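Local coordinates for protein pullulanase (Bacillus acidopullulyticus, PDB 2WAN) that hydrolyses the alpha-1,6-glucosidic linkages of pullulan and probably of related branched starch polysaccharides, at residues A[485-490]-A[647-652]; A[677-682]-A[773-778]; A[716-721]-A[833-838]. All coordinates share one frame; numbering follows the deposited sequence.

Contacts 1 and 2 pack the inside of the closed, eight-stranded parallel barrel of the catalytic domain: contact 1 spans its second and fifth strands (485-488 and 647-650), contact 2 its sixth and eighth (677-679 and 773-777). Their centres lie 9 Å apart, strands 647-650 and 677-679 pair as neighbours, and Gln487 OE1 lies 3.4 Å from Phe775 CE1, so the two side-chain pairs touch. Contact 3, centred 16 Å from contact 2 and 21 Å from contact 1, joins an outer loop of this barrel to helix 835-841, which leads into the C-terminal beta region. Contact 1 closes before contact 2 opens along the chain; contacts 2 and 3 interleave, and Asn682 ND2 hydrogen-bonds Asp720 OD2 between them.

Contact 1: A[485-490]-A[647-652]; sequences TVQLQP and VLYGEP
Gln487 and Tyr649 reach across the barrel interior and meet through their polar ends, and almost all of the 78 Å² buried between 485-490 and 647-652 belongs to this pair, divided nearly equally. The phenol OH of Tyr649 donates a hydrogen bond to Gln487 OE1 at 2.6 Å. It approaches the amide oxygen at a C=O...donor angle of 130°, somewhat tilted from the carbonyl plane. Seen from the tyrosine, Gln487 OE1 sits in the plane of the ring at its edge, 3.2 Å from Tyr649 CE2 and 3.3 Å from Tyr649 CZ. Because it comes in there, the amide does not stack on the ring; the two planes are 37° apart. OE1 alone carries the close approach, with Gln487 CD following at 3.5 Å from Tyr649 OH.

Both side chains start from strands of the (beta/alpha)8 barrel, also called a TIM barrel, the catalytic fold of the alpha-amylase family. Strands 485-488 and 647-650 are not neighbours in its sheet: 547-552 and 618-621 lie between them, and the contact bridges that separation from within. Gln487 manages its share with an extended chain. Tyr649 has its CG between the backbone N and the carbonyl carbon (chi1 54°), which swings the long ring across to the other strand.

The tyrosine hydroxyl has a second partner, Asn549 ND2 on strand 547-552, so that this buried oxygen is gripped from two strands besides its own. Replacing Gln487 by an alanine would probably leave the Tyr649 hydroxyl without its acceptor and open a gap where the amide lies. Arg620 of strand 618-621 packs against both Gln487 and Tyr649 and forms a salt bridge with Glu651, while Ile435 of strand 435-438 touches both side chains as well.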
ATOM      1  N   THR A 485     -12.765  -1.841  16.167  1.00 10.57           N
ATOM      2  CA  THR A 485     -11.788  -2.605  15.409  1.00 10.14           C
ATOM      3  C   THR A 485     -10.394  -2.187  15.849  1.00 10.45           C
ATOM      4  O   THR A 485     -10.091  -0.989  15.910  1.00 10.70           O
ATOM      5  CB  THR A 485     -11.933  -2.359  13.870  1.00 10.53           C
ATOM      6  OG1 THR A 485     -13.316  -2.415  13.498  1.00 13.08           O
ATOM      7  CG2 THR A 485     -11.163  -3.397  13.066  1.00 11.97           C
ATOM      8  N   VAL A 486      -9.564  -3.177  16.195  1.00  8.26           N
ATOM      9  CA  VAL A 486      -8.146  -2.919  16.506  1.00  8.20           C
ATOM     10  C   VAL A 486      -7.327  -3.160  15.243  1.00  7.43           C
ATOM     11  O   VAL A 486      -7.418  -4.227  14.632  1.00  9.32           O
ATOM     12  CB  VAL A 486      -7.642  -3.819  17.669  1.00  8.20           C
ATOM     13  CG1 VAL A 486      -6.124  -3.686  17.844  1.00  8.17           C
ATOM     14  CG2 VAL A 486      -8.323  -3.426  18.962  1.00 10.39           C
ATOM     15  N   GLN A 487      -6.527  -2.168  14.846  1.00  8.71           N
ATOM     16  CA  GLN A 487      -5.558  -2.384  13.785  1.00  9.88           C
ATOM     17  C   GLN A 487      -4.210  -2.661  14.434  1.00 11.15           C
ATOM     18  O   GLN A 487      -3.635  -1.784  15.080  1.00 10.62           O
ATOM     19  CB  GLN A 487      -5.474  -1.176  12.847  1.00 10.91           C
ATOM     20  CG  GLN A 487      -4.367  -1.272  11.751  1.00 10.33           C
ATOM     21  CD  GLN A 487      -4.243   0.028  10.982  1.00 11.26           C
ATOM     22  OE1 GLN A 487      -5.210   0.500  10.390  1.00 10.92           O
ATOM     23  NE2 GLN A 487      -3.064   0.637  11.025  1.00 10.71           N
ATOM     24  N   LEU A 488      -3.717  -3.891  14.277  1.00  9.95           N
ATOM     25  CA  LEU A 488      -2.434  -4.269  14.888  1.00  8.62           C
ATOM     26  C   LEU A 488      -1.263  -3.871  14.007  1.00 10.62           C
ATOM     27  O   LEU A 488      -1.273  -4.172  12.810  1.00  9.11           O
ATOM     28  CB  LEU A 488      -2.376  -5.792  15.103  1.00 10.55           C
ATOM     29  CG  LEU A 488      -3.369  -6.422  16.076  1.00 12.51           C
ATOM     30  CD1 LEU A 488      -3.214  -7.942  15.997  1.00 11.10           C
ATOM     31  CD2 LEU A 488      -3.133  -5.917  17.487  1.00 11.16           C
ATOM     32  N   GLN A 489      -0.247  -3.223  14.589  1.00 10.10           N
ATOM     33  CA  GLN A 489       1.020  -3.000  13.867  1.00 10.22           C
ATOM     34  C   GLN A 489       1.596  -4.384  13.518  1.00  9.77           C
ATOM     35  O   GLN A 489       1.149  -5.394  14.071  1.00  9.78           O
ATOM     36  CB  GLN A 489       1.985  -2.126  14.669  1.00 10.06           C
ATOM     37  CG  GLN A 489       1.553  -0.661  14.689  1.00 12.41           C
ATOM     38  CD  GLN A 489       2.693   0.264  15.090  1.00 14.26           C
ATOM     39  OE1 GLN A 489       2.736   0.734  16.215  1.00 15.26           O
ATOM     40  NE2 GLN A 489       3.631   0.503  14.170  1.00 14.00           N
ATOM     41  N   PRO A 490       2.528  -4.459  12.560  1.00  9.00           N
ATOM     42  CA  PRO A 490       2.851  -5.765  11.941  1.00  9.06           C
ATOM     43  C   PRO A 490       3.086  -6.961  12.875  1.00  9.91           C
ATOM     44  O   PRO A 490       3.979  -6.942  13.743  1.00  9.56           O
ATOM     45  CB  PRO A 490       4.092  -5.445  11.124  1.00 12.06           C
ATOM     46  CG  PRO A 490       3.760  -4.049  10.612  1.00  7.76           C
ATOM     47  CD  PRO A 490       3.188  -3.344  11.844  1.00  8.97           C
ATOM     48  N   VAL A 647     -12.777  -5.322   5.485  1.00  9.27           N
ATOM     49  CA  VAL A 647     -12.403  -3.911   5.265  1.00 10.55           C
ATOM     50  C   VAL A 647     -10.937  -3.825   4.879  1.00  9.85           C
ATOM     51  O   VAL A 647     -10.076  -4.399   5.557  1.00  9.83           O
ATOM     52  CB  VAL A 647     -12.668  -3.058   6.522  1.00 11.63           C
ATOM     53  CG1 VAL A 647     -12.257  -1.586   6.290  1.00 11.65           C
ATOM     54  CG2 VAL A 647     -14.140  -3.149   6.921  1.00 13.69           C
ATOM     55  N   LEU A 648     -10.670  -3.126   3.776  1.00  9.07           N
ATOM     56  CA  LEU A 648      -9.348  -3.067   3.175  1.00 10.27           C
ATOM     57  C   LEU A 648      -8.978  -1.625   2.893  1.00 10.74           C
ATOM     58  O   LEU A 648      -9.775  -0.892   2.300  1.00 11.49           O
ATOM     59  CB  LEU A 648      -9.332  -3.850   1.853  1.00 13.65           C
ATOM     60  CG  LEU A 648      -9.855  -5.282   1.959  1.00 12.75           C
ATOM     61  CD1 LEU A 648     -10.177  -5.834   0.561  1.00 15.26           C
ATOM     62  CD2 LEU A 648      -8.861  -6.173   2.719  1.00 12.68           C
ATOM     63  N   TYR A 649      -7.782  -1.217   3.303  1.00  9.31           N
ATOM     64  CA  TYR A 649      -7.363   0.189   3.093  1.00  9.76           C
ATOM     65  C   TYR A 649      -5.852   0.298   3.245  1.00 10.40           C
ATOM     66  O   TYR A 649      -5.183  -0.669   3.649  1.00 11.07           O
ATOM     67  CB  TYR A 649      -8.095   1.138   4.080  1.00 10.47           C
ATOM     68  CG  TYR A 649      -7.924   0.690   5.503  1.00 13.53           C
ATOM     69  CD1 TYR A 649      -8.746  -0.315   6.046  1.00 12.70           C
ATOM     70  CD2 TYR A 649      -6.899   1.218   6.296  1.00 11.42           C
ATOM     71  CE1 TYR A 649      -8.569  -0.772   7.355  1.00 11.93           C
ATOM     72  CE2 TYR A 649      -6.705   0.771   7.602  1.00  9.05           C
ATOM     73  CZ  TYR A 649      -7.537  -0.225   8.128  1.00 10.63           C
ATOM     74  OH  TYR A 649      -7.338  -0.672   9.421  1.00 11.64           O
ATOM     75  N   GLY A 650      -5.299   1.460   2.904  1.00 10.99           N
ATOM     76  CA  GLY A 650      -3.858   1.643   3.063  1.00 10.14           C
ATOM     77  C   GLY A 650      -3.357   3.013   2.676  1.00 13.82           C
ATOM     78  O   GLY A 650      -4.153   3.890   2.342  1.00 11.00           O
ATOM     79  N   GLU A 651      -2.037   3.189   2.718  1.00 13.50           N
ATOM     80  CA  GLU A 651      -1.422   4.499   2.450  1.00 13.06           C
ATOM     81  C   GLU A 651      -1.318   4.772   0.950  1.00 13.70           C
ATOM     82  O   GLU A 651      -0.699   3.984   0.213  1.00 15.54           O
ATOM     83  CB  GLU A 651      -0.030   4.570   3.054  1.00 14.85           C
ATOM     84  CG  GLU A 651       0.015   4.378   4.561  1.00 14.44           C
ATOM     85  CD  GLU A 651       1.446   4.270   5.059  1.00 17.82           C
ATOM     86  OE1 GLU A 651       2.195   3.348   4.622  1.00 15.96           O
ATOM     87  OE2 GLU A 651       1.823   5.107   5.908  1.00 18.28           O
ATOM     88  N   PRO A 652      -1.920   5.881   0.486  1.00 12.74           N
ATOM     89  CA  PRO A 652      -1.897   6.187  -0.957  1.00 14.90           C
ATOM     90  C   PRO A 652      -0.620   6.942  -1.359  1.00 16.00           C
ATOM     91  O   PRO A 652      -0.673   7.953  -2.074  1.00 16.75           O
ATOM     92  CB  PRO A 652      -3.148   7.061  -1.132  1.00 13.81           C
ATOM     93  CG  PRO A 652      -3.157   7.870   0.160  1.00 13.61           C
ATOM     94  CD  PRO A 652      -2.859   6.772   1.206  1.00 13.85           C
TER

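Contact 2: A[677-682]-A[773-778]; sequences GVFNDN and VPFMQG
Phe679 and Phe775 form a T-shaped, edge-to-face aromatic pair, and they alone make the contact between 677-682 and 773-778. The ring planes stand at 90° and the centroids are 5.1 Å apart. Phe679 supplies the edge: its CE1 corner lies 3.7 Å above the plane of Phe775 and over the ring centre, which places a C-H where the pi density of the other ring can receive it.

The apolar packing is equally concentrated. Phe679 CE1 comes within 3.8 Å of Phe775 CD1, and Phe679 CZ within 3.9 Å of Phe775 CE1, while the backbones stay well apart, with 9.0 Å between the two CA atoms. Phe775 spans this separation with CG anti to its backbone N (chi1 167°), its CB already directed at the other strand; in Phe679 it is the ring end that closes the distance.

A side-chain cap lies next to the pair in sequence: Asn680 is the N-cap of helix 681-688, and its OD1 accepts from Ile683 N at the start of that helix.

Strand 728-730 separates the two strands in the parallel barrel, and its Ile729 packs against both phenylalanines. Phe679 makes another edge-to-face pair with Tyr731, Phe775 also touches Ile435 and Glu437 of strand 435-438, and helix 811-826 covers Pro774 and Met776 from outside.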
ATOM      1  N   GLY A 677     -10.099   1.570   0.806  1.00 10.62           N
ATOM      2  CA  GLY A 677      -9.947   2.951   1.278  1.00 11.24           C
ATOM      3  C   GLY A 677      -8.519   3.445   1.343  1.00 11.42           C
ATOM      4  O   GLY A 677      -7.567   2.654   1.318  1.00 11.80           O
ATOM      5  N   VAL A 678      -8.351   4.770   1.391  1.00 10.38           N
ATOM      6  CA  VAL A 678      -7.012   5.362   1.501  1.00  9.80           C
ATOM      7  C   VAL A 678      -6.943   6.328   2.674  1.00  9.86           C
ATOM      8  O   VAL A 678      -7.894   7.047   2.939  1.00 11.66           O
ATOM      9  CB  VAL A 678      -6.554   6.071   0.190  1.00  9.62           C
ATOM     10  CG1 VAL A 678      -6.406   5.058  -0.925  1.00 10.90           C
ATOM     11  CG2 VAL A 678      -7.549   7.198  -0.218  1.00 11.73           C
ATOM     12  N   PHE A 679      -5.817   6.331   3.377  1.00 10.03           N
ATOM     13  CA  PHE A 679      -5.592   7.300   4.435  1.00 10.01           C
ATOM     14  C   PHE A 679      -5.659   8.701   3.849  1.00 12.85           C
ATOM     15  O   PHE A 679      -5.041   8.993   2.813  1.00 12.71           O
ATOM     16  CB  PHE A 679      -4.232   7.076   5.094  1.00 10.11           C
ATOM     17  CG  PHE A 679      -4.246   5.978   6.098  1.00 11.88           C
ATOM     18  CD1 PHE A 679      -4.806   6.194   7.363  1.00 12.52           C
ATOM     19  CD2 PHE A 679      -3.739   4.725   5.779  1.00 12.12           C
ATOM     20  CE1 PHE A 679      -4.854   5.161   8.332  1.00 12.62           C
ATOM     21  CE2 PHE A 679      -3.771   3.695   6.740  1.00 13.41           C
ATOM     22  CZ  PHE A 679      -4.310   3.922   8.007  1.00 10.86           C
ATOM     23  N   ASN A 680      -6.431   9.547   4.512  1.00 11.64           N
ATOM     24  CA  ASN A 680      -6.731  10.876   4.012  1.00 11.58           C
ATOM     25  C   ASN A 680      -5.782  11.914   4.597  1.00 11.22           C
ATOM     26  O   ASN A 680      -6.056  12.519   5.621  1.00 12.36           O
ATOM     27  CB  ASN A 680      -8.205  11.210   4.295  1.00 10.06           C
ATOM     28  CG  ASN A 680      -8.636  12.532   3.674  1.00 10.47           C
ATOM     29  OD1 ASN A 680      -7.805  13.297   3.195  1.00 12.26           O
ATOM     30  ND2 ASN A 680      -9.944  12.813   3.704  1.00 12.07           N
ATOM     31  N   ASP A 681      -4.642  12.096   3.947  1.00 10.64           N
ATOM     32  CA  ASP A 681      -3.709  13.112   4.415  1.00 14.32           C
ATOM     33  C   ASP A 681      -4.215  14.544   4.189  1.00 14.26           C
ATOM     34  O   ASP A 681      -3.696  15.481   4.820  1.00 12.46           O
ATOM     35  CB  ASP A 681      -2.273  12.891   3.886  1.00 13.62           C
ATOM     36  CG  ASP A 681      -2.177  12.825   2.362  1.00 18.49           C
ATOM     37  OD1 ASP A 681      -3.157  12.465   1.677  1.00 18.02           O
ATOM     38  OD2 ASP A 681      -1.075  13.115   1.856  1.00 24.02           O
ATOM     39  N   ASN A 682      -5.227  14.726   3.333  1.00 13.43           N
ATOM     40  CA  ASN A 682      -5.812  16.072   3.163  1.00 13.81           C
ATOM     41  C   ASN A 682      -6.523  16.553   4.435  1.00 13.18           C
ATOM     42  O   ASN A 682      -6.288  17.679   4.906  1.00 14.02           O
ATOM     43  CB  ASN A 682      -6.777  16.144   1.975  1.00 13.47           C
ATOM     44  CG  ASN A 682      -6.082  15.981   0.628  1.00 13.56           C
ATOM     45  OD1 ASN A 682      -4.847  16.031   0.531  1.00 17.25           O
ATOM     46  ND2 ASN A 682      -6.882  15.804  -0.423  1.00 15.59           N
ATOM     47  N   VAL A 773     -14.506   6.829   7.196  1.00  9.67           N
ATOM     48  CA  VAL A 773     -14.055   5.813   8.150  1.00  9.34           C
ATOM     49  C   VAL A 773     -13.127   6.415   9.199  1.00  8.10           C
ATOM     50  O   VAL A 773     -11.985   6.739   8.886  1.00 12.17           O
ATOM     51  CB  VAL A 773     -13.323   4.631   7.460  1.00  8.53           C
ATOM     52  CG1 VAL A 773     -13.043   3.521   8.499  1.00 11.68           C
ATOM     53  CG2 VAL A 773     -14.164   4.085   6.275  1.00 11.31           C
ATOM     54  N   PRO A 774     -13.602   6.564  10.447  1.00 10.19           N
ATOM     55  CA  PRO A 774     -12.710   7.199  11.425  1.00  8.89           C
ATOM     56  C   PRO A 774     -11.613   6.263  11.945  1.00 11.10           C
ATOM     57  O   PRO A 774     -11.891   5.108  12.293  1.00 10.90           O
ATOM     58  CB  PRO A 774     -13.661   7.576  12.563  1.00  8.46           C
ATOM     59  CG  PRO A 774     -14.765   6.547  12.470  1.00 11.44           C
ATOM     60  CD  PRO A 774     -14.959   6.367  10.983  1.00  9.44           C
ATOM     61  N   PHE A 775     -10.402   6.797  12.071  1.00  9.65           N
ATOM     62  CA  PHE A 775      -9.238   6.030  12.528  1.00 10.38           C
ATOM     63  C   PHE A 775      -8.557   6.883  13.573  1.00  9.76           C
ATOM     64  O   PHE A 775      -8.490   8.126  13.420  1.00 10.17           O
ATOM     65  CB  PHE A 775      -8.280   5.838  11.326  1.00 10.29           C
ATOM     66  CG  PHE A 775      -6.894   5.340  11.693  1.00 10.72           C
ATOM     67  CD1 PHE A 775      -6.550   3.995  11.527  1.00 10.62           C
ATOM     68  CD2 PHE A 775      -5.921   6.222  12.163  1.00  9.90           C
ATOM     69  CE1 PHE A 775      -5.255   3.542  11.823  1.00 11.88           C
ATOM     70  CE2 PHE A 775      -4.642   5.779  12.475  1.00  9.53           C
ATOM     71  CZ  PHE A 775      -4.313   4.428  12.321  1.00 10.39           C
ATOM     72  N   MET A 776      -8.046   6.238  14.622  1.00 10.48           N
ATOM     73  CA  MET A 776      -7.249   6.959  15.633  1.00 11.36           C
ATOM     74  C   MET A 776      -6.028   6.142  16.028  1.00 11.94           C
ATOM     75  O   MET A 776      -6.075   4.893  16.058  1.00  9.78           O
ATOM     76  CB  MET A 776      -8.099   7.286  16.871  1.00 13.85           C
ATOM     77  CG  MET A 776      -8.623   6.051  17.627  1.00 12.03           C
ATOM     78  SD  MET A 776      -9.595   6.404  19.098  1.00 11.63           S
ATOM     79  CE  MET A 776      -8.317   6.992  20.220  1.00 15.86           C
ATOM     80  N   GLN A 777      -4.936   6.847  16.330  1.00  9.97           N
ATOM     81  CA  GLN A 777      -3.773   6.197  16.920  1.00  9.50           C
ATOM     82  C   GLN A 777      -4.120   5.807  18.357  1.00 10.42           C
ATOM     83  O   GLN A 777      -4.523   6.644  19.157  1.00  9.59           O
ATOM     84  CB  GLN A 777      -2.565   7.141  16.947  1.00 10.18           C
ATOM     85  CG  GLN A 777      -1.297   6.410  17.452  1.00 10.48           C
ATOM     86  CD  GLN A 777      -0.043   7.263  17.569  1.00 13.21           C
ATOM     87  OE1 GLN A 777       1.038   6.714  17.786  1.00 13.87           O
ATOM     88  NE2 GLN A 777      -0.168   8.596  17.454  1.00 12.25           N
ATOM     89  N   GLY A 778      -3.977   4.527  18.684  1.00  9.01           N
ATOM     90  CA  GLY A 778      -4.269   4.070  20.045  1.00  8.33           C
ATOM     91  C   GLY A 778      -3.483   4.872  21.076  1.00 10.04           C
ATOM     92  O   GLY A 778      -2.303   5.132  20.912  1.00  9.12           O
TER

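Contact 3: A[716-721]-A[833-838]; sequences GSIQDF and TTADQI. With SO4 (sulfate ion), chain L.
Ile718 and Ala835 bring the two backbones closest, with CA atoms 6.2 Å apart where an irregular turn faces the first turn of a helix. The side chain of Ile718 does the touching and uses both its branches: Ile718 CG2 rests on Ala835 CB at 3.9 Å, while Ile718 CD1 reaches between Ala835 O and Ile838 CG2, 3.9 Å from each. Its CG1 is set between the backbone N and the carbonyl carbon (chi1 60°), which carries CD1 to that position.

The loop follows helix 707-714, which ends in a Schellman motif with Gly716, at positive phi, as its C-prime residue, and it precedes barrel strand 728-730. Helix 835-841 leads into strand 842-844 of the C-terminal antiparallel sheet, so the apolar contact joins the barrel to the start of that region.

The helix start is separately fixed. Thr834 is its N-cap, OG1 accepting from Gln837 N at 3.1 Å. Gln837 OE1 accepts from Thr833 N at 2.9 Å, the donor lying almost in line with the C=O bond (176°). Gln837 NE2 donates to O2 of a sulfate, probably from the crystallisation liquor, at 3.1 Å, and also bonds Asn861 OD1.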
ATOM      1  N   GLY A 716     -17.038  13.185   3.604  1.00 10.00           N
ATOM      2  CA  GLY A 716     -16.441  11.899   3.245  1.00  9.13           C
ATOM      3  C   GLY A 716     -15.671  11.958   1.945  1.00  9.93           C
ATOM      4  O   GLY A 716     -15.597  10.947   1.241  1.00 12.75           O
ATOM      5  N   SER A 717     -15.145  13.146   1.621  1.00 10.15           N
ATOM      6  CA  SER A 717     -14.223  13.362   0.502  1.00 11.62           C
ATOM      7  C   SER A 717     -14.787  13.130  -0.903  1.00 11.94           C
ATOM      8  O   SER A 717     -14.019  13.025  -1.866  1.00 12.25           O
ATOM      9  CB  SER A 717     -12.944  12.548   0.721  1.00 11.67           C
ATOM     10  OG  SER A 717     -12.289  13.028   1.885  1.00 12.12           O
ATOM     11  N   ILE A 718     -16.112  13.077  -1.000  1.00 12.23           N
ATOM     12  CA  ILE A 718     -16.809  12.723  -2.257  1.00 12.36           C
ATOM     13  C   ILE A 718     -16.665  13.780  -3.363  1.00 14.97           C
ATOM     14  O   ILE A 718     -16.968  13.511  -4.530  1.00 15.63           O
ATOM     15  CB  ILE A 718     -18.295  12.413  -2.005  1.00 11.46           C
ATOM     16  CG1 ILE A 718     -19.014  13.628  -1.409  1.00 12.65           C
ATOM     17  CG2 ILE A 718     -18.452  11.133  -1.107  1.00 13.25           C
ATOM     18  CD1 ILE A 718     -20.548  13.432  -1.242  1.00 12.99           C
ATOM     19  N   GLN A 719     -16.188  14.969  -2.995  1.00 14.52           N
ATOM     20  CA  GLN A 719     -15.890  16.014  -3.987  1.00 16.33           C
ATOM     21  C   GLN A 719     -14.394  16.267  -4.082  1.00 19.33           C
ATOM     22  O   GLN A 719     -13.969  17.209  -4.742  1.00 21.97           O
ATOM     23  CB  GLN A 719     -16.619  17.321  -3.643  1.00 17.79           C
ATOM     24  CG  GLN A 719     -18.121  17.208  -3.745  1.00 15.36           C
ATOM     25  CD  GLN A 719     -18.826  18.512  -3.405  1.00 19.88           C
ATOM     26  OE1 GLN A 719     -20.043  18.546  -3.296  1.00 27.95           O
ATOM     27  NE2 GLN A 719     -18.060  19.586  -3.246  1.00 24.94           N
ATOM     28  N   ASP A 720     -13.596  15.416  -3.435  1.00 14.36           N
ATOM     29  CA  ASP A 720     -12.156  15.606  -3.378  1.00 13.16           C
ATOM     30  C   ASP A 720     -11.506  14.424  -4.120  1.00 15.86           C
ATOM     31  O   ASP A 720     -10.928  14.623  -5.194  1.00 17.26           O
ATOM     32  CB  ASP A 720     -11.720  15.743  -1.897  1.00 14.22           C
ATOM     33  CG  ASP A 720     -10.220  15.980  -1.714  1.00 15.88           C
ATOM     34  OD1 ASP A 720      -9.479  16.135  -2.715  1.00 18.24           O
ATOM     35  OD2 ASP A 720      -9.773  16.025  -0.545  1.00 18.40           O
ATOM     36  N   PHE A 721     -11.624  13.204  -3.588  1.00 13.99           N
ATOM     37  CA  PHE A 721     -10.978  12.046  -4.225  1.00 13.83           C
ATOM     38  C   PHE A 721     -11.716  10.709  -4.094  1.00 14.26           C
ATOM     39  O   PHE A 721     -11.197   9.688  -4.545  1.00 14.11           O
ATOM     40  CB  PHE A 721      -9.530  11.889  -3.708  1.00 15.05           C
ATOM     41  CG  PHE A 721      -9.442  11.631  -2.236  1.00 10.73           C
ATOM     42  CD1 PHE A 721      -9.547  10.331  -1.738  1.00 13.66           C
ATOM     43  CD2 PHE A 721      -9.292  12.682  -1.341  1.00 13.69           C
ATOM     44  CE1 PHE A 721      -9.494  10.079  -0.352  1.00 13.67           C
ATOM     45  CE2 PHE A 721      -9.239  12.444   0.019  1.00 12.31           C
ATOM     46  CZ  PHE A 721      -9.350  11.134   0.519  1.00 12.18           C
ATOM     47  N   THR A 833     -23.586   5.777   3.616  1.00 11.64           N
ATOM     48  CA  THR A 833     -22.761   4.817   2.868  1.00 12.58           C
ATOM     49  C   THR A 833     -22.567   5.165   1.380  1.00 14.25           C
ATOM     50  O   THR A 833     -21.712   4.571   0.707  1.00 12.12           O
ATOM     51  CB  THR A 833     -23.323   3.375   2.973  1.00 13.87           C
ATOM     52  OG1 THR A 833     -24.629   3.331   2.388  1.00 13.21           O
ATOM     53  CG2 THR A 833     -23.398   2.886   4.451  1.00 14.47           C
ATOM     54  N   THR A 834     -23.334   6.122   0.873  1.00 13.44           N
ATOM     55  CA  THR A 834     -23.181   6.560  -0.518  1.00 14.43           C
ATOM     56  C   THR A 834     -23.067   8.074  -0.638  1.00 14.85           C
ATOM     57  O   THR A 834     -23.539   8.832   0.234  1.00 13.82           O
ATOM     58  CB  THR A 834     -24.356   6.090  -1.409  1.00 17.08           C
ATOM     59  OG1 THR A 834     -25.528   6.850  -1.091  1.00 16.43           O
ATOM     60  CG2 THR A 834     -24.646   4.593  -1.200  1.00 15.60           C
ATOM     61  N   ALA A 835     -22.444   8.500  -1.733  1.00 14.05           N
ATOM     62  CA  ALA A 835     -22.355   9.916  -2.082  1.00 15.49           C
ATOM     63  C   ALA A 835     -23.739  10.538  -2.240  1.00 14.52           C
ATOM     64  O   ALA A 835     -23.959  11.649  -1.777  1.00 14.21           O
ATOM     65  CB  ALA A 835     -21.541  10.103  -3.340  1.00 13.61           C
ATOM     66  N   ASP A 836     -24.664   9.841  -2.908  1.00 15.82           N
ATOM     67  CA  ASP A 836     -26.024  10.371  -3.057  1.00 17.96           C
ATOM     68  C   ASP A 836     -26.737  10.626  -1.724  1.00 16.24           C
ATOM     69  O   ASP A 836     -27.376  11.658  -1.581  1.00 16.42           O
ATOM     70  CB  ASP A 836     -26.888   9.478  -3.955  1.00 18.98           C
ATOM     71  CG  ASP A 836     -26.395   9.427  -5.393  1.00 23.71           C
ATOM     72  OD1 ASP A 836     -25.592  10.283  -5.816  1.00 27.30           O
ATOM     73  OD2 ASP A 836     -26.819   8.498  -6.114  1.00 31.12           O
ATOM     74  N   GLN A 837     -26.623   9.707  -0.755  1.00 15.62           N
ATOM     75  CA  GLN A 837     -27.194   9.939   0.569  1.00 14.02           C
ATOM     76  C   GLN A 837     -26.630  11.212   1.168  1.00 12.63           C
ATOM     77  O   GLN A 837     -27.376  11.987   1.751  1.00 12.30           O
ATOM     78  CB  GLN A 837     -26.863   8.816   1.558  1.00 16.15           C
ATOM     79  CG  GLN A 837     -27.830   7.684   1.626  1.00 19.85           C
ATOM     80  CD  GLN A 837     -27.462   6.744   2.759  1.00 24.74           C
ATOM     81  OE1 GLN A 837     -26.286   6.436   2.965  1.00 18.97           O
ATOM     82  NE2 GLN A 837     -28.457   6.308   3.511  1.00 21.28           N
ATOM     83  N   ILE A 838     -25.307  11.394   1.078  1.00 11.83           N
ATOM     84  CA  ILE A 838     -24.674  12.583   1.685  1.00 11.84           C
ATOM     85  C   ILE A 838     -25.171  13.870   0.999  1.00 13.11           C
ATOM     86  O   ILE A 838     -25.518  14.857   1.664  1.00 13.27           O
ATOM     87  CB  ILE A 838     -23.128  12.483   1.662  1.00 12.99           C
ATOM     88  CG1 ILE A 838     -22.660  11.278   2.510  1.00 13.50           C
ATOM     89  CG2 ILE A 838     -22.487  13.798   2.125  1.00 11.05           C
ATOM     90  CD1 ILE A 838     -21.169  10.879   2.323  1.00 12.57           C
TER
HETATM   91  S   SO4 L1932     -31.954   7.634   3.743  1.00 40.54           S
HETATM   92  O1  SO4 L1932     -32.310   6.585   4.704  1.00 38.57           O
HETATM   93  O2  SO4 L1932     -31.358   7.010   2.555  1.00 36.46           O
HETATM   94  O3  SO4 L1932     -31.017   8.561   4.365  1.00 28.91           O
HETATM   95  O4  SO4 L1932     -33.140   8.381   3.330  1.00 46.33           O